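Local atomic coordinates of 2-hydroxyhepta-2,4-diene-1, 7-dioateisomerase (Mycobacterium abscessus, PDB entry 3R6O), a protein that probably catalyses the isomerisation of 2-hydroxyhepta-2,4-diene-1,7-dioate, as a magnesium-binding member of the fumarylacetoacetate hydrolase (FAH) family. Residues 151-162 with 184-195; 245-253 with 285-296. One frame throughout, in Å; residues are numbered along the deposited sequence.

How the contacts relate
The two contacts follow one another along the chain, contact 1 closing before contact 2 opens, and their centres lie about 12 Å apart on the same side of the chain's centre. Contact 1 pairs two neighbouring strands, 155-165 and 181-192, in the middle of the large mixed sheet. Contact 2 belongs to the five-stranded sheet, where the outermost strand 247-253 meets the loop that follows strand 279-281. That loop also touches contact 1: the hydroxyl of Y157 probably hydrogen-bonds to G287 O, and D156 OD1 to G289 N. The magnesium ligands sit in contact 1, while contact 2 holds a loop beside them, with C288 close to E158.

Contact 1 (151-162 with 184-195); sequences TSHALDYEIEIA and YMLANDITARDV. With MG (magnesium ion), chain B.
D156 with T191, E160 with A187 and A162 with M185 are hydrogen-bonded in both directions, joining antiparallel strands 155-165 and 181-192. Between the D156-T191 and E160-A187 pairs the ladder is interrupted; D189 N still donates to E158 O, and N188 OD1 takes E158 N at 2.8 Å, the donor tilted from the amide carbonyl plane.

D156, E158 and R193 form a salt-bridge network. R193 grips a single oxygen of D156 side-on, its NE 2.7 Å from OD2 on the anti lone pair, while NH2 meets the same oxygen from above the carboxylate plane. NH2 also reaches E158 OE2 at 3.0 Å, so one guanidinium edge ties two acids together. At the far end D194 takes both S152 OG (2.7 Å from OD1) and H153 N (2.8 Å from OD2) on its syn sides.

Among apolar groups, L155, I161 and L186 share one sheet face, I161 CD1 meeting L186 CD1; A162 CB touches A187 CB on the face that carries E160. L155 CD1 sits tightly, 3.4 Å from I190 CG2.

Magnesium is bound by E160 OE2 at 2.3 Å and by D189 OD2 at 2.6 Å, while E160 OE1 accepts from G283 N. D189 swings CG away from its own backbone N (chi1 -176°), which sets its carboxylate alongside that of E158; K134 and K214 form salt bridges to D189. This acidic cluster on paired strands is the metal site of an FAH-family enzyme.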
loop_
_atom_site.group_PDB
_atom_site.type_symbol
_atom_site.label_atom_id
_atom_site.label_comp_id
_atom_site.label_asym_id
_atom_site.label_seq_id
_atom_site.Cartn_x
_atom_site.Cartn_y
_atom_site.Cartn_z
ATOM N N THR A 151 17.196 14.032 -1.938
ATOM C CA THR A 151 16.510 14.829 -0.907
ATOM C C THR A 151 16.767 14.413 0.581
ATOM O O THR A 151 16.068 14.898 1.480
ATOM C CB THR A 151 15.002 14.820 -1.172
ATOM O OG1 THR A 151 14.535 13.468 -1.219
ATOM C CG2 THR A 151 14.686 15.463 -2.510
ATOM N N SER A 152 17.720 13.516 0.854
ATOM C CA SER A 152 17.934 13.058 2.217
ATOM C C SER A 152 19.393 13.014 2.586
ATOM O O SER A 152 20.236 12.497 1.844
ATOM C CB SER A 152 17.312 11.674 2.468
ATOM O OG SER A 152 17.592 11.257 3.800
ATOM N N HIS A 153 19.666 13.544 3.769
ATOM C CA HIS A 153 20.984 13.515 4.388
ATOM C C HIS A 153 20.901 12.787 5.747
ATOM O O HIS A 153 21.763 12.946 6.603
ATOM C CB HIS A 153 21.448 14.958 4.608
ATOM C CG HIS A 153 21.798 15.690 3.347
ATOM N ND1 HIS A 153 20.846 16.143 2.456
ATOM C CD2 HIS A 153 22.992 16.106 2.863
ATOM C CE1 HIS A 153 21.442 16.769 1.454
ATOM N NE2 HIS A 153 22.744 16.772 1.684
ATOM N N ALA A 154 19.868 11.963 5.929
ATOM C CA ALA A 154 19.684 11.259 7.199
ATOM C C ALA A 154 18.992 9.942 6.955
ATOM O O ALA A 154 17.896 9.724 7.444
ATOM C CB ALA A 154 18.884 12.117 8.180
ATOM N N LEU A 155 19.650 9.069 6.193
ATOM C CA LEU A 155 19.111 7.767 5.849
ATOM C C LEU A 155 19.444 6.728 6.904
ATOM O O LEU A 155 20.632 6.463 7.191
ATOM C CB LEU A 155 19.643 7.291 4.486
ATOM C CG LEU A 155 18.903 6.088 3.879
ATOM C CD1 LEU A 155 17.488 6.476 3.538
ATOM C CD2 LEU A 155 19.665 5.551 2.654
ATOM N N ASP A 156 18.394 6.152 7.495
ATOM C CA ASP A 156 18.565 5.181 8.560
ATOM C C ASP A 156 18.212 3.742 8.127
ATOM O O ASP A 156 17.419 3.525 7.211
ATOM C CB ASP A 156 17.732 5.587 9.777
ATOM C CG ASP A 156 18.446 5.333 11.081
ATOM O OD1 ASP A 156 19.473 4.634 11.070
ATOM O OD2 ASP A 156 17.970 5.850 12.133
ATOM N N TYR A 157 18.785 2.797 8.858
ATOM C CA TYR A 157 18.576 1.353 8.743
ATOM C C TYR A 157 17.763 0.837 9.938
ATOM O O TYR A 157 17.831 1.386 11.046
ATOM C CB TYR A 157 19.949 0.632 8.678
ATOM C CG TYR A 157 20.822 1.039 9.850
ATOM C CD1 TYR A 157 20.750 0.358 11.064
ATOM C CD2 TYR A 157 21.630 2.176 9.776
ATOM C CE1 TYR A 157 21.517 0.780 12.185
ATOM C CE2 TYR A 157 22.401 2.614 10.880
ATOM C CZ TYR A 157 22.325 1.917 12.093
ATOM O OH TYR A 157 23.098 2.324 13.191
ATOM N N GLU A 158 16.979 -0.215 9.693
ATOM C CA GLU A 158 16.162 -0.839 10.716
ATOM C C GLU A 158 15.957 -2.302 10.352
ATOM O O GLU A 158 15.059 -2.592 9.567
ATOM C CB GLU A 158 14.804 -0.192 10.762
ATOM C CG GLU A 158 14.808 1.288 10.990
ATOM C CD GLU A 158 13.409 1.846 11.148
ATOM O OE1 GLU A 158 12.567 1.600 10.309
ATOM O OE2 GLU A 158 13.139 2.546 12.140
ATOM N N ILE A 159 16.769 -3.186 10.904
ATOM C CA ILE A 159 16.603 -4.633 10.687
ATOM C C ILE A 159 15.335 -5.135 11.361
ATOM O O ILE A 159 15.057 -4.823 12.499
ATOM C CB ILE A 159 17.838 -5.443 11.137
ATOM C CG1 ILE A 159 17.766 -6.877 10.589
ATOM C CG2 ILE A 159 18.059 -5.413 12.710
ATOM C CD1 ILE A 159 19.069 -7.717 10.933
ATOM N N GLU A 160 14.534 -5.881 10.616
ATOM C CA GLU A 160 13.279 -6.402 11.151
ATOM C C GLU A 160 13.026 -7.795 10.608
ATOM O O GLU A 160 13.486 -8.152 9.524
ATOM C CB GLU A 160 12.123 -5.454 10.770
ATOM C CG GLU A 160 12.453 -3.990 10.991
ATOM C CD GLU A 160 11.288 -3.052 11.135
ATOM O OE1 GLU A 160 10.107 -3.463 11.220
ATOM O OE2 GLU A 160 11.574 -1.853 11.163
ATOM N N ILE A 161 12.245 -8.555 11.356
ATOM C CA ILE A 161 11.720 -9.790 10.872
ATOM C C ILE A 161 10.293 -9.506 10.287
ATOM O O ILE A 161 9.422 -8.902 10.962
ATOM C CB ILE A 161 11.689 -10.880 11.990
ATOM C CG1 ILE A 161 13.066 -11.080 12.661
ATOM C CG2 ILE A 161 11.189 -12.218 11.415
ATOM C CD1 ILE A 161 14.259 -11.317 11.706
ATOM N N ALA A 162 10.086 -9.928 9.054
ATOM C CA ALA A 162 8.791 -9.825 8.373
ATOM C C ALA A 162 8.066 -11.145 8.390
ATOM O O ALA A 162 8.680 -12.207 8.216
ATOM C CB ALA A 162 8.965 -9.371 6.895
ATOM N N TYR A 184 8.320 -16.452 6.903
ATOM C CA TYR A 184 9.086 -15.352 7.470
ATOM C C TYR A 184 10.221 -14.940 6.536
ATOM O O TYR A 184 10.785 -15.772 5.811
ATOM C CB TYR A 184 9.732 -15.759 8.789
ATOM C CG TYR A 184 8.903 -16.436 9.849
ATOM C CD1 TYR A 184 8.418 -15.722 10.938
ATOM C CD2 TYR A 184 8.702 -17.796 9.823
ATOM C CE1 TYR A 184 7.703 -16.346 11.945
ATOM C CE2 TYR A 184 8.002 -18.444 10.829
ATOM C CZ TYR A 184 7.502 -17.716 11.896
ATOM O OH TYR A 184 6.819 -18.376 12.892
ATOM N N MET A 185 10.594 -13.664 6.571
ATOM C CA MET A 185 11.723 -13.150 5.763
ATOM C C MET A 185 12.480 -12.117 6.581
ATOM O O MET A 185 11.871 -11.389 7.393
ATOM C CB MET A 185 11.253 -12.358 4.545
ATOM C CG MET A 185 10.305 -13.013 3.662
ATOM S SD MET A 185 10.296 -12.055 2.165
ATOM C CE MET A 185 9.218 -10.687 2.563
ATOM N N LEU A 186 13.779 -12.018 6.326
ATOM C CA LEU A 186 14.563 -10.912 6.868
ATOM C C LEU A 186 14.161 -9.671 6.075
ATOM O O LEU A 186 13.811 -9.762 4.896
ATOM C CB LEU A 186 16.061 -11.217 6.716
ATOM C CG LEU A 186 17.083 -10.495 7.590
ATOM C CD1 LEU A 186 16.683 -10.578 9.046
ATOM C CD2 LEU A 186 18.525 -11.093 7.343
ATOM N N ALA A 187 14.146 -8.513 6.721
ATOM C CA ALA A 187 13.788 -7.292 6.042
ATOM C C ALA A 187 14.522 -6.086 6.637
ATOM O O ALA A 187 15.114 -6.189 7.713
ATOM C CB ALA A 187 12.257 -7.066 6.048
ATOM N N ASN A 188 14.467 -4.960 5.932
ATOM C CA ASN A 188 14.910 -3.639 6.523
ATOM C C ASN A 188 13.880 -2.531 6.287
ATOM O O ASN A 188 13.444 -2.326 5.159
ATOM C CB ASN A 188 16.255 -3.240 5.945
ATOM C CG ASN A 188 17.047 -2.315 6.898
ATOM O OD1 ASN A 188 16.652 -1.190 7.138
ATOM N ND2 ASN A 188 18.113 -2.840 7.490
ATOM N N ASP A 189 13.441 -1.825 7.336
ATOM C CA ASP A 189 12.583 -0.668 7.126
ATOM C C ASP A 189 13.482 0.576 6.997
ATOM O O ASP A 189 13.658 1.313 7.954
ATOM C CB ASP A 189 11.585 -0.516 8.290
ATOM C CG ASP A 189 10.622 0.608 8.080
ATOM O OD1 ASP A 189 10.665 1.234 6.996
ATOM O OD2 ASP A 189 9.821 0.916 8.978
ATOM N N ILE A 190 14.089 0.755 5.823
ATOM C CA ILE A 190 14.924 1.921 5.528
ATOM C C ILE A 190 14.044 3.159 5.549
ATOM O O ILE A 190 12.981 3.183 4.905
ATOM C CB ILE A 190 15.561 1.872 4.107
ATOM C CG1 ILE A 190 16.418 0.603 3.880
ATOM C CG2 ILE A 190 16.365 3.227 3.786
ATOM C CD1 ILE A 190 17.717 0.488 4.668
ATOM N N THR A 191 14.547 4.202 6.189
ATOM C CA THR A 191 13.777 5.408 6.489
ATOM C C THR A 191 14.685 6.644 6.360
ATOM O O THR A 191 15.797 6.656 6.875
ATOM C CB THR A 191 13.207 5.347 7.914
ATOM O OG1 THR A 191 12.383 4.187 8.038
ATOM C CG2 THR A 191 12.342 6.601 8.211
ATOM N N ALA A 192 14.217 7.643 5.629
ATOM C CA ALA A 192 14.901 8.898 5.443
ATOM C C ALA A 192 14.290 9.805 6.501
ATOM O O ALA A 192 13.188 10.311 6.316
ATOM C CB ALA A 192 14.642 9.444 4.035
ATOM N N ARG A 193 14.990 9.982 7.619
ATOM C CA ARG A 193 14.357 10.545 8.815
ATOM C C ARG A 193 14.083 12.035 8.677
ATOM O O ARG A 193 13.145 12.560 9.308
ATOM C CB ARG A 193 15.209 10.271 10.060
ATOM C CG ARG A 193 15.292 8.820 10.337
ATOM C CD ARG A 193 15.154 8.458 11.788
ATOM N NE ARG A 193 15.505 7.056 11.979
ATOM C CZ ARG A 193 14.671 6.017 11.909
ATOM N NH1 ARG A 193 13.372 6.187 11.666
ATOM N NH2 ARG A 193 15.138 4.787 12.126
ATOM N N ASP A 194 14.905 12.707 7.872
ATOM C CA ASP A 194 14.751 14.141 7.601
ATOM C C ASP A 194 13.577 14.401 6.665
ATOM O O ASP A 194 12.870 15.378 6.821
ATOM C CB ASP A 194 16.035 14.770 7.077
ATOM C CG ASP A 194 16.669 14.038 5.867
ATOM O OD1 ASP A 194 16.381 12.868 5.533
ATOM O OD2 ASP A 194 17.581 14.667 5.294
ATOM N N VAL A 195 13.340 13.494 5.722
ATOM C CA VAL A 195 12.146 13.555 4.894
ATOM C C VAL A 195 10.870 13.242 5.701
ATOM O O VAL A 195 9.819 13.811 5.472
ATOM C CB VAL A 195 12.274 12.558 3.733
ATOM C CG1 VAL A 195 10.956 12.464 3.008
ATOM C CG2 VAL A 195 13.452 12.988 2.790
HETATM MG MG MG B . 10.078 -0.069 11.402
HETATM O O HOH W 1 10.590 4.859 12.007
#

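Contact 2 (245-253 with 285-296); sequences NGELRQSGS and PGGCGFQFDPPR
A classic beta bulge in edge strand 247-253, where R249 and Q250 both face L242, packs against the loop 285-296, and both residues reach across to it.

The charged part of the contact is an arginine-arginine stack joined to a salt bridge. R296 holds E247 end-on, one nitrogen to each carboxylate oxygen: NH2 is 3.0 Å from E247 OE1, and NH1 lies equally far from OE2, which it meets from above the carboxylate plane. The carboxylate and guanidinium planes are turned 55° apart. Over one face of the R296 guanidinium lies that of R249, centres 3.6 Å apart and planes at 23°, with R249 NE above the middle of the other group. Two like charges packed this closely would be expected to repel, and the E247 carboxylate at the edge of R296 would offset part of that cost. R249 is bent at chi2 (-56°), which folds its tip back over R296; there NH1 donates to R296 O at 3.0 Å, in the carbonyl plane on a lone pair.

Q250 provides the second link. Its extended chain carries NE2 to G286 O at 3.3 Å, from above the peptide carbonyl plane, and the same nitrogen is bonded to T284. One water joins S251 N to G286 O as a further bridge. G287 comes close to the strand as well, its CA making a CA-H...O contact of 3.5 Å with R249 O.

Beyond the contact, strand 239-244 pairs with the bulged strand and lies against R249, Q250 and P285, while Q250 OE1 and R249 NH1 reach strand 155-165 at I159 and Y157.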
loop_
_atom_site.group_PDB
_atom_site.type_symbol
_atom_site.label_atom_id
_atom_site.label_comp_id
_atom_site.label_asym_id
_atom_site.label_seq_id
_atom_site.Cartn_x
_atom_site.Cartn_y
_atom_site.Cartn_z
ATOM N N ASN A 245 29.805 -2.364 7.411
ATOM C CA ASN A 245 31.220 -2.616 7.207
ATOM C C ASN A 245 31.822 -3.502 8.295
ATOM O O ASN A 245 32.922 -3.264 8.740
ATOM C CB ASN A 245 31.960 -1.266 7.097
ATOM C CG ASN A 245 31.262 -0.308 6.160
ATOM O OD1 ASN A 245 30.706 -0.721 5.108
ATOM N ND2 ASN A 245 31.238 0.972 6.531
ATOM N N GLY A 246 31.080 -4.536 8.719
ATOM C CA GLY A 246 31.594 -5.496 9.670
ATOM C C GLY A 246 31.332 -5.107 11.116
ATOM O O GLY A 246 31.416 -5.953 12.007
ATOM N N GLU A 247 31.044 -3.835 11.367
ATOM C CA GLU A 247 30.761 -3.371 12.735
ATOM C C GLU A 247 29.312 -3.621 13.168
ATOM O O GLU A 247 28.350 -3.246 12.450
ATOM C CB GLU A 247 31.044 -1.898 12.838
ATOM C CG GLU A 247 30.846 -1.332 14.212
ATOM C CD GLU A 247 31.097 0.148 14.227
ATOM O OE1 GLU A 247 31.307 0.737 13.122
ATOM O OE2 GLU A 247 31.062 0.722 15.343
ATOM N N LEU A 248 29.150 -4.178 14.372
ATOM C CA LEU A 248 27.807 -4.413 14.901
ATOM C C LEU A 248 27.056 -3.096 15.159
ATOM O O LEU A 248 27.585 -2.223 15.851
ATOM C CB LEU A 248 27.866 -5.252 16.169
ATOM C CG LEU A 248 26.544 -5.809 16.696
ATOM C CD1 LEU A 248 25.907 -6.772 15.705
ATOM C CD2 LEU A 248 26.760 -6.476 18.058
ATOM N N ARG A 249 25.864 -2.945 14.575
ATOM C CA ARG A 249 24.967 -1.842 14.899
ATOM C C ARG A 249 23.755 -2.312 15.717
ATOM O O ARG A 249 23.382 -1.698 16.722
ATOM C CB ARG A 249 24.464 -1.126 13.629
ATOM C CG ARG A 249 25.566 -0.496 12.735
ATOM C CD ARG A 249 26.451 0.493 13.470
ATOM N NE ARG A 249 27.310 1.215 12.534
ATOM C CZ ARG A 249 26.941 2.237 11.763
ATOM N NH1 ARG A 249 25.711 2.710 11.765
ATOM N NH2 ARG A 249 27.825 2.777 10.962
ATOM N N GLN A 250 23.089 -3.364 15.250
ATOM C CA GLN A 250 21.869 -3.815 15.901
ATOM C C GLN A 250 21.928 -5.282 16.197
ATOM O O GLN A 250 22.421 -6.045 15.392
ATOM C CB GLN A 250 20.639 -3.568 15.022
ATOM C CG GLN A 250 20.427 -2.156 14.554
ATOM C CD GLN A 250 19.077 -1.990 13.851
ATOM O OE1 GLN A 250 18.970 -2.195 12.630
ATOM N NE2 GLN A 250 18.040 -1.678 14.622
ATOM N N SER A 251 21.332 -5.680 17.319
ATOM C CA SER A 251 21.264 -7.089 17.699
ATOM C C SER A 251 19.927 -7.301 18.407
ATOM O O SER A 251 19.628 -6.597 19.399
ATOM C CB SER A 251 22.436 -7.477 18.611
ATOM O OG SER A 251 22.325 -8.852 18.975
ATOM N N GLY A 252 19.097 -8.198 17.866
ATOM C CA GLY A 252 17.816 -8.462 18.466
ATOM C C GLY A 252 17.446 -9.927 18.510
ATOM O O GLY A 252 18.047 -10.770 17.821
ATOM N N SER A 253 16.476 -10.197 19.374
ATOM C CA SER A 253 15.772 -11.463 19.487
ATOM C C SER A 253 14.259 -11.161 19.489
ATOM O O SER A 253 13.800 -10.235 20.151
ATOM C CB SER A 253 16.143 -12.124 20.807
ATOM O OG SER A 253 15.343 -13.276 21.089
ATOM N N PRO A 285 14.957 -3.409 16.719
ATOM C CA PRO A 285 15.473 -3.054 18.053
ATOM C C PRO A 285 16.261 -1.730 18.030
ATOM O O PRO A 285 16.232 -1.037 17.034
ATOM C CB PRO A 285 16.395 -4.217 18.381
ATOM C CG PRO A 285 16.851 -4.709 17.071
ATOM C CD PRO A 285 15.695 -4.541 16.138
ATOM N N GLY A 286 16.964 -1.398 19.112
ATOM C CA GLY A 286 17.837 -0.203 19.134
ATOM C C GLY A 286 19.103 -0.265 18.272
ATOM O O GLY A 286 19.344 -1.257 17.592
ATOM N N GLY A 287 19.937 0.773 18.339
ATOM C CA GLY A 287 21.180 0.846 17.563
ATOM C C GLY A 287 21.075 1.517 16.184
ATOM O O GLY A 287 22.004 1.491 15.402
ATOM N N CYS A 288 19.937 2.135 15.898
ATOM C CA CYS A 288 19.733 2.885 14.637
ATOM C C CYS A 288 20.545 4.179 14.653
ATOM O O CYS A 288 20.914 4.676 15.722
ATOM C CB CYS A 288 18.251 3.244 14.474
ATOM S SG CYS A 288 17.065 1.847 14.420
ATOM N N GLY A 289 20.791 4.731 13.465
ATOM C CA GLY A 289 21.569 5.930 13.261
ATOM C C GLY A 289 21.161 7.153 14.087
ATOM O O GLY A 289 22.011 7.871 14.563
ATOM N N PHE A 290 19.863 7.364 14.255
ATOM C CA PHE A 290 19.350 8.552 14.901
ATOM C C PHE A 290 19.611 8.539 16.412
ATOM O O PHE A 290 19.446 9.551 17.063
ATOM C CB PHE A 290 17.836 8.735 14.609
ATOM C CG PHE A 290 16.947 7.859 15.433
ATOM C CD1 PHE A 290 16.382 8.332 16.626
ATOM C CD2 PHE A 290 16.663 6.577 15.030
ATOM C CE1 PHE A 290 15.564 7.526 17.388
ATOM C CE2 PHE A 290 15.865 5.767 15.778
ATOM C CZ PHE A 290 15.293 6.240 16.972
ATOM N N GLN A 291 20.047 7.396 16.953
ATOM C CA GLN A 291 20.134 7.219 18.384
ATOM C C GLN A 291 21.511 7.572 18.935
ATOM O O GLN A 291 21.802 7.259 20.090
ATOM C CB GLN A 291 19.723 5.787 18.745
ATOM C CG GLN A 291 18.236 5.562 18.445
ATOM C CD GLN A 291 17.782 4.133 18.680
ATOM O OE1 GLN A 291 18.100 3.252 17.899
ATOM N NE2 GLN A 291 17.016 3.907 19.756
ATOM N N PHE A 292 22.337 8.245 18.116
ATOM C CA PHE A 292 23.685 8.642 18.527
ATOM C C PHE A 292 23.998 10.076 18.188
ATOM O O PHE A 292 23.404 10.657 17.278
ATOM C CB PHE A 292 24.724 7.739 17.865
ATOM C CG PHE A 292 24.507 6.286 18.141
ATOM C CD1 PHE A 292 24.999 5.707 19.298
ATOM C CD2 PHE A 292 23.729 5.520 17.282
ATOM C CE1 PHE A 292 24.792 4.364 19.575
ATOM C CE2 PHE A 292 23.511 4.182 17.552
ATOM C CZ PHE A 292 24.066 3.602 18.719
ATOM N N ASP A 293 24.926 10.627 18.959
ATOM C CA ASP A 293 25.582 11.887 18.668
ATOM C C ASP A 293 27.108 11.683 18.517
ATOM O O ASP A 293 27.764 11.272 19.479
ATOM C CB ASP A 293 25.351 12.850 19.822
ATOM C CG ASP A 293 26.029 14.168 19.608
ATOM O OD1 ASP A 293 26.032 14.631 18.469
ATOM O OD2 ASP A 293 26.553 14.742 20.563
ATOM N N PRO A 294 27.667 11.968 17.319
ATOM C CA PRO A 294 26.913 12.300 16.106
ATOM C C PRO A 294 26.129 11.086 15.632
ATOM O O PRO A 294 26.415 9.985 16.063
ATOM C CB PRO A 294 28.000 12.678 15.089
ATOM C CG PRO A 294 29.251 12.811 15.875
ATOM C CD PRO A 294 29.116 11.982 17.082
ATOM N N PRO A 295 25.119 11.298 14.768
ATOM C CA PRO A 295 24.324 10.226 14.191
ATOM C C PRO A 295 25.158 9.261 13.352
ATOM O O PRO A 295 26.277 9.602 12.946
ATOM C CB PRO A 295 23.292 10.962 13.324
ATOM C CG PRO A 295 23.309 12.377 13.819
ATOM C CD PRO A 295 24.684 12.637 14.321
ATOM N N ARG A 296 24.650 8.044 13.160
ATOM C CA ARG A 296 25.395 7.006 12.440
ATOM C C ARG A 296 24.574 6.547 11.228
ATOM O O ARG A 296 24.459 5.345 10.969
ATOM C CB ARG A 296 25.695 5.811 13.345
ATOM C CG ARG A 296 26.346 6.156 14.694
ATOM C CD ARG A 296 27.042 4.926 15.250
ATOM N NE ARG A 296 28.180 4.623 14.380
ATOM C CZ ARG A 296 28.960 3.552 14.502
ATOM N NH1 ARG A 296 28.744 2.639 15.485
ATOM N NH2 ARG A 296 29.955 3.388 13.644
HETATM O O HOH W 2 20.160 -3.558 19.069
#